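Local structure of Serine/threonine-protein kinase Tel1 (Chaetomium thermophilum, 6SKY) at residues Ser2371-Glu2379 and Glu2408-Trp2418; Ser1549-Ser1559 and Val1591-Val1602. The protein probably activates checkpoint signalling after DNA damage, as an ATM-family kinase that passes phosphate from ATP to serine or threonine in [ST]-Q sequences. One frame throughout, in Å; residues are numbered along the deposited sequence.

Contact 1. Residues Ser2371-Glu2379 and Glu2408-Trp2418; sequences SEFLKLCIE and EEVANEVVKKW
With CG swung opposite the backbone N (chi1 165°) and the chain extended beyond it, Glu-2379 lies against the indole of Trp-2418. Its CG stands 4.1 Å from the centroid of the five-membered ring of Trp-2418, 28° off the normal, a CH-pi contact over the face, while the carboxylate lies nearly parallel to the indole plane, against its NE1 side. Ile-2378 sets CG2 opposite its own N and carries CD1 out on the other branch, so the two methyls reach different partners: CG2 meets Val-2415 CG2 at 3.7 Å and Val-2414 CG1 at 3.8 Å, and CD1 meets Ala-2411 CB at 3.7 Å. Lys-2375 crosses Val-2410 at about a right angle, its CG 3.5 Å from Val-2410 CG1, and the same CG approaches Val-2414 CG2. Leu-2374 CD2 touches Glu-2408 OE1 at the N-cap. The axes of the two helical segments run nearly parallel, 9.4 Å apart at closest approach and crossing at -26°. Leu-2401 packs on Ile-2378, and Phe-2398 and Trp-2402 on Val-2415, so helix 2394-2404 covers the buried side of this helical packing in the FAT region. Between the two segments there is no polar bond: branched methyls and the aliphatic stems of Lys-2375 and Glu-2379 make the join, which implies cohesion by shape and dispersion.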
loop_
_atom_site.group_PDB
_atom_site.type_symbol
_atom_site.label_atom_id
_atom_site.label_comp_id
_atom_site.label_asym_id
_atom_site.label_seq_id
_atom_site.Cartn_x
_atom_site.Cartn_y
_atom_site.Cartn_z
ATOM N N SER A 2371 -36.867 -13.533 -3.089
ATOM C CA SER A 2371 -37.247 -14.846 -2.582
ATOM C C SER A 2371 -36.412 -15.951 -3.215
ATOM O O SER A 2371 -36.003 -16.899 -2.533
ATOM C CB SER A 2371 -38.731 -15.084 -2.837
ATOM O OG SER A 2371 -39.095 -16.411 -2.520
ATOM N N GLU A 2372 -36.156 -15.854 -4.519
ATOM C CA GLU A 2372 -35.278 -16.826 -5.157
ATOM C C GLU A 2372 -33.879 -16.778 -4.564
ATOM O O GLU A 2372 -33.261 -17.825 -4.325
ATOM C CB GLU A 2372 -35.224 -16.582 -6.660
ATOM C CG GLU A 2372 -36.472 -17.009 -7.390
ATOM C CD GLU A 2372 -36.501 -16.525 -8.821
ATOM O OE1 GLU A 2372 -35.554 -15.822 -9.233
ATOM O OE2 GLU A 2372 -37.477 -16.842 -9.534
ATOM N N PHE A 2373 -33.353 -15.576 -4.333
ATOM C CA PHE A 2373 -32.031 -15.481 -3.724
ATOM C C PHE A 2373 -32.005 -16.119 -2.346
ATOM O O PHE A 2373 -31.030 -16.779 -1.981
ATOM C CB PHE A 2373 -31.586 -14.030 -3.632
ATOM C CG PHE A 2373 -30.913 -13.533 -4.860
ATOM C CD1 PHE A 2373 -30.189 -14.385 -5.657
ATOM C CD2 PHE A 2373 -31.010 -12.210 -5.224
ATOM C CE1 PHE A 2373 -29.574 -13.929 -6.779
ATOM C CE2 PHE A 2373 -30.398 -11.753 -6.350
ATOM C CZ PHE A 2373 -29.679 -12.612 -7.127
ATOM N N LEU A 2374 -33.066 -15.933 -1.562
ATOM C CA LEU A 2374 -33.115 -16.538 -0.235
ATOM C C LEU A 2374 -33.115 -18.058 -0.317
ATOM O O LEU A 2374 -32.400 -18.734 0.434
ATOM C CB LEU A 2374 -34.345 -16.045 0.515
ATOM C CG LEU A 2374 -34.532 -16.586 1.923
ATOM C CD1 LEU A 2374 -33.537 -15.949 2.851
ATOM C CD2 LEU A 2374 -35.936 -16.325 2.388
ATOM N N LYS A 2375 -33.935 -18.616 -1.207
ATOM C CA LYS A 2375 -33.938 -20.062 -1.398
ATOM C C LYS A 2375 -32.546 -20.581 -1.719
ATOM O O LYS A 2375 -32.064 -21.532 -1.095
ATOM C CB LYS A 2375 -34.899 -20.450 -2.515
ATOM C CG LYS A 2375 -36.308 -20.699 -2.077
ATOM C CD LYS A 2375 -37.176 -21.017 -3.272
ATOM C CE LYS A 2375 -38.625 -21.208 -2.869
ATOM N NZ LYS A 2375 -39.517 -21.482 -4.031
ATOM N N LEU A 2376 -31.891 -19.975 -2.708
ATOM C CA LEU A 2376 -30.582 -20.465 -3.122
ATOM C C LEU A 2376 -29.559 -20.326 -2.007
ATOM O O LEU A 2376 -28.713 -21.206 -1.822
ATOM C CB LEU A 2376 -30.113 -19.723 -4.365
ATOM C CG LEU A 2376 -30.928 -19.961 -5.623
ATOM C CD1 LEU A 2376 -30.406 -19.090 -6.726
ATOM C CD2 LEU A 2376 -30.841 -21.406 -6.006
ATOM N N CYS A 2377 -29.631 -19.241 -1.242
ATOM C CA CYS A 2377 -28.682 -19.030 -0.157
ATOM C C CYS A 2377 -28.807 -20.116 0.900
ATOM O O CYS A 2377 -27.811 -20.730 1.297
ATOM C CB CYS A 2377 -28.909 -17.650 0.454
ATOM S SG CYS A 2377 -27.664 -17.108 1.610
ATOM N N ILE A 2378 -30.029 -20.374 1.366
ATOM C CA ILE A 2378 -30.200 -21.367 2.421
ATOM C C ILE A 2378 -29.829 -22.754 1.917
ATOM O O ILE A 2378 -29.118 -23.511 2.598
ATOM C CB ILE A 2378 -31.634 -21.322 2.969
ATOM C CG1 ILE A 2378 -31.776 -20.174 3.954
ATOM C CG2 ILE A 2378 -31.982 -22.609 3.653
ATOM C CD1 ILE A 2378 -33.132 -20.059 4.534
ATOM N N GLU A 2379 -30.282 -23.106 0.715
ATOM C CA GLU A 2379 -30.003 -24.433 0.187
ATOM C C GLU A 2379 -28.512 -24.670 0.024
ATOM O O GLU A 2379 -28.010 -25.741 0.374
ATOM C CB GLU A 2379 -30.718 -24.615 -1.141
ATOM C CG GLU A 2379 -30.234 -25.785 -1.934
ATOM C CD GLU A 2379 -30.934 -25.888 -3.263
ATOM O OE1 GLU A 2379 -31.891 -25.125 -3.490
ATOM O OE2 GLU A 2379 -30.528 -26.730 -4.084
ATOM N N GLU A 2408 -41.209 -16.880 7.127
ATOM C CA GLU A 2408 -41.320 -17.093 5.694
ATOM C C GLU A 2408 -41.288 -18.575 5.364
ATOM O O GLU A 2408 -40.239 -19.212 5.463
ATOM C CB GLU A 2408 -40.195 -16.355 4.978
ATOM C CG GLU A 2408 -39.943 -14.973 5.540
ATOM C CD GLU A 2408 -39.179 -14.092 4.587
ATOM O OE1 GLU A 2408 -38.797 -14.580 3.505
ATOM O OE2 GLU A 2408 -38.964 -12.907 4.911
ATOM N N GLU A 2409 -42.429 -19.129 4.955
ATOM C CA GLU A 2409 -42.552 -20.575 4.819
ATOM C C GLU A 2409 -41.672 -21.146 3.718
ATOM O O GLU A 2409 -41.427 -22.355 3.704
ATOM C CB GLU A 2409 -44.010 -20.951 4.566
ATOM C CG GLU A 2409 -44.417 -22.273 5.189
ATOM C CD GLU A 2409 -44.258 -22.287 6.703
ATOM O OE1 GLU A 2409 -44.347 -21.211 7.328
ATOM O OE2 GLU A 2409 -44.043 -23.378 7.269
ATOM N N VAL A 2410 -41.185 -20.308 2.806
ATOM C CA VAL A 2410 -40.282 -20.782 1.765
ATOM C C VAL A 2410 -38.951 -21.219 2.368
ATOM O O VAL A 2410 -38.400 -22.275 2.013
ATOM C CB VAL A 2410 -40.113 -19.681 0.705
ATOM C CG1 VAL A 2410 -38.676 -19.556 0.271
ATOM C CG2 VAL A 2410 -41.016 -19.961 -0.479
ATOM N N ALA A 2411 -38.424 -20.424 3.301
ATOM C CA ALA A 2411 -37.206 -20.806 3.999
ATOM C C ALA A 2411 -37.400 -22.108 4.751
ATOM O O ALA A 2411 -36.520 -22.974 4.747
ATOM C CB ALA A 2411 -36.782 -19.696 4.953
ATOM N N ASN A 2412 -38.554 -22.274 5.387
ATOM C CA ASN A 2412 -38.789 -23.490 6.145
ATOM C C ASN A 2412 -38.943 -24.698 5.239
ATOM O O ASN A 2412 -38.533 -25.795 5.616
ATOM C CB ASN A 2412 -40.004 -23.318 7.042
ATOM C CG ASN A 2412 -39.796 -22.250 8.080
ATOM O OD1 ASN A 2412 -38.696 -22.080 8.587
ATOM N ND2 ASN A 2412 -40.846 -21.513 8.393
ATOM N N GLU A 2413 -39.485 -24.529 4.034
ATOM C CA GLU A 2413 -39.543 -25.665 3.119
ATOM C C GLU A 2413 -38.154 -26.078 2.659
ATOM O O GLU A 2413 -37.838 -27.275 2.619
ATOM C CB GLU A 2413 -40.424 -25.342 1.918
ATOM C CG GLU A 2413 -41.872 -25.095 2.267
ATOM C CD GLU A 2413 -42.483 -26.214 3.084
ATOM O OE1 GLU A 2413 -42.128 -27.389 2.853
ATOM O OE2 GLU A 2413 -43.319 -25.917 3.960
ATOM N N VAL A 2414 -37.304 -25.109 2.317
ATOM C CA VAL A 2414 -35.950 -25.460 1.895
ATOM C C VAL A 2414 -35.190 -26.137 3.030
ATOM O O VAL A 2414 -34.483 -27.137 2.825
ATOM C CB VAL A 2414 -35.207 -24.216 1.386
ATOM C CG1 VAL A 2414 -33.815 -24.586 0.968
ATOM C CG2 VAL A 2414 -35.947 -23.617 0.236
ATOM N N VAL A 2415 -35.320 -25.604 4.244
ATOM C CA VAL A 2415 -34.629 -26.192 5.384
ATOM C C VAL A 2415 -35.144 -27.591 5.653
ATOM O O VAL A 2415 -34.366 -28.512 5.913
ATOM C CB VAL A 2415 -34.775 -25.293 6.619
ATOM C CG1 VAL A 2415 -34.275 -26.014 7.830
ATOM C CG2 VAL A 2415 -34.009 -24.020 6.419
ATOM N N LYS A 2416 -36.462 -27.778 5.602
ATOM C CA LYS A 2416 -37.024 -29.106 5.786
ATOM C C LYS A 2416 -36.447 -30.080 4.783
ATOM O O LYS A 2416 -36.170 -31.237 5.113
ATOM C CB LYS A 2416 -38.539 -29.058 5.650
ATOM C CG LYS A 2416 -39.166 -30.427 5.608
ATOM C CD LYS A 2416 -40.642 -30.354 5.322
ATOM C CE LYS A 2416 -41.231 -31.740 5.215
ATOM N NZ LYS A 2416 -42.685 -31.692 4.944
ATOM N N LYS A 2417 -36.243 -29.626 3.551
ATOM C CA LYS A 2417 -35.764 -30.534 2.522
ATOM C C LYS A 2417 -34.304 -30.917 2.735
ATOM O O LYS A 2417 -33.924 -32.065 2.491
ATOM C CB LYS A 2417 -35.965 -29.908 1.151
ATOM C CG LYS A 2417 -35.779 -30.864 0.011
ATOM C CD LYS A 2417 -36.069 -30.184 -1.300
ATOM C CE LYS A 2417 -35.693 -31.066 -2.465
ATOM N NZ LYS A 2417 -35.891 -30.351 -3.752
ATOM N N TRP A 2418 -33.463 -29.984 3.188
ATOM C CA TRP A 2418 -32.023 -30.239 3.182
ATOM C C TRP A 2418 -31.367 -30.380 4.552
ATOM O O TRP A 2418 -30.153 -30.569 4.604
ATOM C CB TRP A 2418 -31.296 -29.139 2.406
ATOM C CG TRP A 2418 -31.672 -29.106 0.981
ATOM C CD1 TRP A 2418 -32.488 -28.211 0.373
ATOM C CD2 TRP A 2418 -31.274 -30.033 -0.024
ATOM N NE1 TRP A 2418 -32.616 -28.512 -0.954
ATOM C CE2 TRP A 2418 -31.879 -29.633 -1.221
ATOM C CE3 TRP A 2418 -30.462 -31.166 -0.026
ATOM C CZ2 TRP A 2418 -31.698 -30.319 -2.406
ATOM C CZ3 TRP A 2418 -30.283 -31.842 -1.201
ATOM C CH2 TRP A 2418 -30.897 -31.420 -2.375
#

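Contact 2. Residues Ser1549-Ser1559 and Val1591-Val1602; sequences SGNAEKGTHES and VFNIPPSSRLDV
Two connecting segments between solenoid helices pair here in a short parallel fashion, Gly-1550 and Ala-1552 against Val-1591 and Asn-1593, then Glu-1553 against Asp-1601 in a single beta bridge. The first pairing is weak: Gly-1550 N donates to Val-1591 O at 3.3 Å and Ala-1552 N to Asn-1593 O at 3.5 Å. The firmer bond comes from Val-1602 N to Ala-1552 O, 2.8 Å, nearly in line with the C=O, though bent at the hydrogen (137°); Lys-1554 N adds a weak bond to Leu-1600 O. Asn-1551 CA lies over one face of the Phe-1592 ring, toward its rim, and the ring's CZ comes 3.9 Å from Ala-1552 CB. That methyl also meets Pro-1595 CD at 3.6 Å and, farther off, Val-1602 CG1. Tyr-1629 meets Phe-1592 edge-to-face, with Trp-1632 and Leu-1562 also against it. Exchanging Phe-1592 for an alanine would probably open a gap beneath Asn-1551 and Ala-1552 and take from Tyr-1629 an aromatic partner. Polar ends are fastened outside the pair, Asp-1601 by Ile-1603 N and Arg-1635, Lys-1554 by Glu-1604. Beyond the bridge the chain reverses. Asn-1551, its CG placed between N and the carbonyl carbon (chi1 54°), presents OD1 to Thr-1556 OG1, which bonds to it at 2.6 Å on a lone pair in the carbonyl plane. Ser-1559 OG donates to Glu-1553 O, 2.6 Å, and Ser-1559 N bonds weakly to Thr-1556 OG1. The reversal is a type II turn from Glu-1553 to Thr-1556, with glycine at the third position, as is usual in such turns, and Thr-1556 as N-cap of helix 1557-1569.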
loop_
_atom_site.group_PDB
_atom_site.type_symbol
_atom_site.label_atom_id
_atom_site.label_comp_id
_atom_site.label_asym_id
_atom_site.label_seq_id
_atom_site.Cartn_x
_atom_site.Cartn_y
_atom_site.Cartn_z
ATOM N N SER A 1549 30.901 -55.162 14.705
ATOM C CA SER A 1549 30.523 -53.797 14.371
ATOM C C SER A 1549 29.017 -53.623 14.519
ATOM O O SER A 1549 28.302 -54.527 14.955
ATOM C CB SER A 1549 30.970 -53.445 12.954
ATOM O OG SER A 1549 30.067 -53.965 11.994
ATOM N N GLY A 1550 28.536 -52.442 14.146
ATOM C CA GLY A 1550 27.119 -52.139 14.182
ATOM C C GLY A 1550 26.639 -51.615 12.844
ATOM O O GLY A 1550 27.404 -51.027 12.080
ATOM N N ASN A 1551 25.358 -51.839 12.562
ATOM C CA ASN A 1551 24.741 -51.362 11.336
ATOM C C ASN A 1551 23.365 -50.809 11.665
ATOM O O ASN A 1551 22.897 -50.891 12.803
ATOM C CB ASN A 1551 24.654 -52.469 10.278
ATOM C CG ASN A 1551 23.977 -53.715 10.790
ATOM O OD1 ASN A 1551 22.765 -53.747 10.976
ATOM N ND2 ASN A 1551 24.758 -54.760 11.005
ATOM N N ALA A 1552 22.714 -50.237 10.657
ATOM C CA ALA A 1552 21.393 -49.651 10.822
ATOM C C ALA A 1552 20.338 -50.326 9.958
ATOM O O ALA A 1552 19.235 -49.792 9.824
ATOM C CB ALA A 1552 21.435 -48.155 10.519
ATOM N N GLU A 1553 20.642 -51.483 9.377
ATOM C CA GLU A 1553 19.668 -52.183 8.558
ATOM C C GLU A 1553 18.513 -52.702 9.405
ATOM O O GLU A 1553 18.637 -52.926 10.607
ATOM C CB GLU A 1553 20.322 -53.335 7.814
ATOM C CG GLU A 1553 21.141 -52.894 6.635
ATOM C CD GLU A 1553 21.216 -53.958 5.568
ATOM O OE1 GLU A 1553 21.206 -55.156 5.923
ATOM O OE2 GLU A 1553 21.271 -53.599 4.374
ATOM N N LYS A 1554 17.377 -52.907 8.756
ATOM C CA LYS A 1554 16.140 -53.225 9.457
ATOM C C LYS A 1554 16.040 -54.733 9.641
ATOM O O LYS A 1554 15.829 -55.470 8.673
ATOM C CB LYS A 1554 14.940 -52.682 8.688
ATOM C CG LYS A 1554 13.757 -52.346 9.565
ATOM C CD LYS A 1554 12.739 -51.515 8.809
ATOM C CE LYS A 1554 11.728 -50.899 9.762
ATOM N NZ LYS A 1554 10.742 -50.037 9.055
ATOM N N GLY A 1555 16.194 -55.192 10.882
ATOM C CA GLY A 1555 16.007 -56.587 11.224
ATOM C C GLY A 1555 17.243 -57.308 11.710
ATOM O O GLY A 1555 17.135 -58.475 12.103
ATOM N N THR A 1556 18.409 -56.674 11.698
ATOM C CA THR A 1556 19.608 -57.319 12.202
ATOM C C THR A 1556 19.629 -57.257 13.728
ATOM O O THR A 1556 18.744 -56.687 14.367
ATOM C CB THR A 1556 20.854 -56.674 11.605
ATOM O OG1 THR A 1556 20.891 -55.287 11.949
ATOM C CG2 THR A 1556 20.844 -56.804 10.104
ATOM N N HIS A 1557 20.653 -57.864 14.327
ATOM C CA HIS A 1557 20.776 -57.826 15.778
ATOM C C HIS A 1557 21.390 -56.519 16.254
ATOM O O HIS A 1557 20.966 -55.963 17.273
ATOM C CB HIS A 1557 21.608 -59.007 16.266
ATOM C CG HIS A 1557 20.904 -60.322 16.173
ATOM N ND1 HIS A 1557 19.707 -60.570 16.809
ATOM C CD2 HIS A 1557 21.230 -61.464 15.525
ATOM C CE1 HIS A 1557 19.324 -61.807 16.553
ATOM N NE2 HIS A 1557 20.231 -62.372 15.777
ATOM N N GLU A 1558 22.385 -56.013 15.525
ATOM C CA GLU A 1558 23.044 -54.779 15.928
ATOM C C GLU A 1558 22.089 -53.599 15.874
ATOM O O GLU A 1558 22.116 -52.734 16.754
ATOM C CB GLU A 1558 24.259 -54.522 15.041
ATOM C CG GLU A 1558 25.250 -55.667 14.980
ATOM C CD GLU A 1558 24.823 -56.772 14.037
ATOM O OE1 GLU A 1558 23.624 -56.854 13.709
ATOM O OE2 GLU A 1558 25.686 -57.567 13.622
ATOM N N SER A 1559 21.220 -53.553 14.868
ATOM C CA SER A 1559 20.304 -52.426 14.767
ATOM C C SER A 1559 19.186 -52.519 15.793
ATOM O O SER A 1559 18.755 -51.496 16.328
ATOM C CB SER A 1559 19.730 -52.337 13.363
ATOM O OG SER A 1559 18.866 -53.421 13.111
ATOM N N VAL A 1591 32.698 -48.643 14.464
ATOM C CA VAL A 1591 32.765 -48.897 13.032
ATOM C C VAL A 1591 31.345 -49.219 12.601
ATOM O O VAL A 1591 30.774 -50.226 13.035
ATOM C CB VAL A 1591 33.728 -50.039 12.682
ATOM C CG1 VAL A 1591 33.331 -50.700 11.371
ATOM C CG2 VAL A 1591 35.136 -49.510 12.581
ATOM N N PHE A 1592 30.763 -48.358 11.780
ATOM C CA PHE A 1592 29.344 -48.408 11.473
ATOM C C PHE A 1592 29.139 -48.771 10.010
ATOM O O PHE A 1592 30.084 -48.891 9.230
ATOM C CB PHE A 1592 28.684 -47.065 11.808
ATOM C CG PHE A 1592 27.219 -47.161 12.110
ATOM C CD1 PHE A 1592 26.783 -47.706 13.289
ATOM C CD2 PHE A 1592 26.283 -46.679 11.224
ATOM C CE1 PHE A 1592 25.444 -47.786 13.567
ATOM C CE2 PHE A 1592 24.951 -46.760 11.502
ATOM C CZ PHE A 1592 24.532 -47.309 12.675
ATOM N N ASN A 1593 27.875 -48.954 9.644
ATOM C CA ASN A 1593 27.516 -49.301 8.274
ATOM C C ASN A 1593 26.148 -48.687 7.999
ATOM O O ASN A 1593 25.122 -49.276 8.348
ATOM C CB ASN A 1593 27.507 -50.809 8.085
ATOM C CG ASN A 1593 27.055 -51.219 6.707
ATOM O OD1 ASN A 1593 27.867 -51.377 5.799
ATOM N ND2 ASN A 1593 25.753 -51.403 6.541
ATOM N N ILE A 1594 26.139 -47.517 7.379
ATOM C CA ILE A 1594 24.881 -46.823 7.099
ATOM C C ILE A 1594 24.271 -47.407 5.828
ATOM O O ILE A 1594 24.980 -47.549 4.821
ATOM C CB ILE A 1594 25.114 -45.321 6.970
ATOM C CG1 ILE A 1594 23.857 -44.608 6.491
ATOM C CG2 ILE A 1594 26.275 -45.025 6.046
ATOM C CD1 ILE A 1594 24.057 -43.126 6.290
ATOM N N PRO A 1595 22.992 -47.780 5.840
ATOM C CA PRO A 1595 22.399 -48.394 4.657
ATOM C C PRO A 1595 22.405 -47.428 3.491
ATOM O O PRO A 1595 22.300 -46.202 3.677
ATOM C CB PRO A 1595 20.969 -48.718 5.106
ATOM C CG PRO A 1595 21.012 -48.713 6.576
ATOM C CD PRO A 1595 22.054 -47.731 6.968
ATOM N N PRO A 1596 22.523 -47.934 2.266
ATOM C CA PRO A 1596 22.538 -47.039 1.104
ATOM C C PRO A 1596 21.237 -46.273 0.964
ATOM O O PRO A 1596 21.231 -45.039 0.937
ATOM C CB PRO A 1596 22.757 -47.996 -0.074
ATOM C CG PRO A 1596 22.276 -49.312 0.410
ATOM C CD PRO A 1596 22.578 -49.351 1.873
ATOM N N SER A 1597 20.132 -47.001 0.893
ATOM C CA SER A 1597 18.814 -46.405 0.770
ATOM C C SER A 1597 18.283 -46.061 2.156
ATOM O O SER A 1597 19.006 -46.101 3.152
ATOM C CB SER A 1597 17.877 -47.349 0.026
ATOM O OG SER A 1597 16.531 -46.940 0.174
ATOM N N SER A 1598 17.009 -45.707 2.230
ATOM C CA SER A 1598 16.363 -45.459 3.502
ATOM C C SER A 1598 15.112 -46.297 3.688
ATOM O O SER A 1598 14.440 -46.153 4.709
ATOM C CB SER A 1598 16.009 -43.977 3.653
ATOM O OG SER A 1598 15.472 -43.722 4.934
ATOM N N ARG A 1599 14.768 -47.150 2.727
ATOM C CA ARG A 1599 13.726 -48.137 2.952
ATOM C C ARG A 1599 14.240 -49.324 3.748
ATOM O O ARG A 1599 13.445 -50.021 4.383
ATOM C CB ARG A 1599 13.150 -48.613 1.616
ATOM C CG ARG A 1599 11.737 -49.161 1.718
ATOM C CD ARG A 1599 11.130 -49.434 0.352
ATOM N NE ARG A 1599 9.701 -49.724 0.447
ATOM C CZ ARG A 1599 8.945 -50.131 -0.569
ATOM N NH1 ARG A 1599 9.478 -50.304 -1.771
ATOM N NH2 ARG A 1599 7.654 -50.367 -0.382
ATOM N N LEU A 1600 15.548 -49.561 3.726
ATOM C CA LEU A 1600 16.184 -50.618 4.494
ATOM C C LEU A 1600 16.764 -50.113 5.803
ATOM O O LEU A 1600 17.635 -50.768 6.375
ATOM C CB LEU A 1600 17.288 -51.272 3.668
ATOM C CG LEU A 1600 16.921 -51.594 2.225
ATOM C CD1 LEU A 1600 18.123 -52.160 1.498
ATOM C CD2 LEU A 1600 15.753 -52.559 2.183
ATOM N N ASP A 1601 16.311 -48.965 6.280
ATOM C CA ASP A 1601 16.883 -48.320 7.445
ATOM C C ASP A 1601 16.010 -48.574 8.664
ATOM O O ASP A 1601 14.787 -48.673 8.564
ATOM C CB ASP A 1601 17.029 -46.820 7.200
ATOM C CG ASP A 1601 17.960 -46.158 8.175
ATOM O OD1 ASP A 1601 17.765 -46.327 9.389
ATOM O OD2 ASP A 1601 18.895 -45.468 7.729
ATOM N N VAL A 1602 16.656 -48.683 9.826
ATOM C CA VAL A 1602 15.919 -48.946 11.053
ATOM C C VAL A 1602 15.053 -47.758 11.435
ATOM O O VAL A 1602 14.060 -47.923 12.151
ATOM C CB VAL A 1602 16.889 -49.333 12.186
ATOM C CG1 VAL A 1602 17.742 -48.155 12.604
ATOM C CG2 VAL A 1602 16.133 -49.896 13.365
#

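Contact 2 closes before contact 1 opens, so the two follow in series along the chain. Their centres are 64 Å apart and their nearest atoms about 42 Å, with no touch between them. Each joins segments about thirty residues apart through mostly helical intervening chain, but contact 1 packs helix on helix, whereas contact 2 combines backbone pairing, mostly weak, with apolar packing around Ala-1552. Contact 1 lies in the FAT region; segment 1591-1602 reaches that region through Arg-1599, which forms a salt bridge with Glu-2104. Both contacts are away from the nucleotide pocket, with Lys-2610 and Glu-2662, and from the magnesium ligands Asn-2765 and Asp-2779.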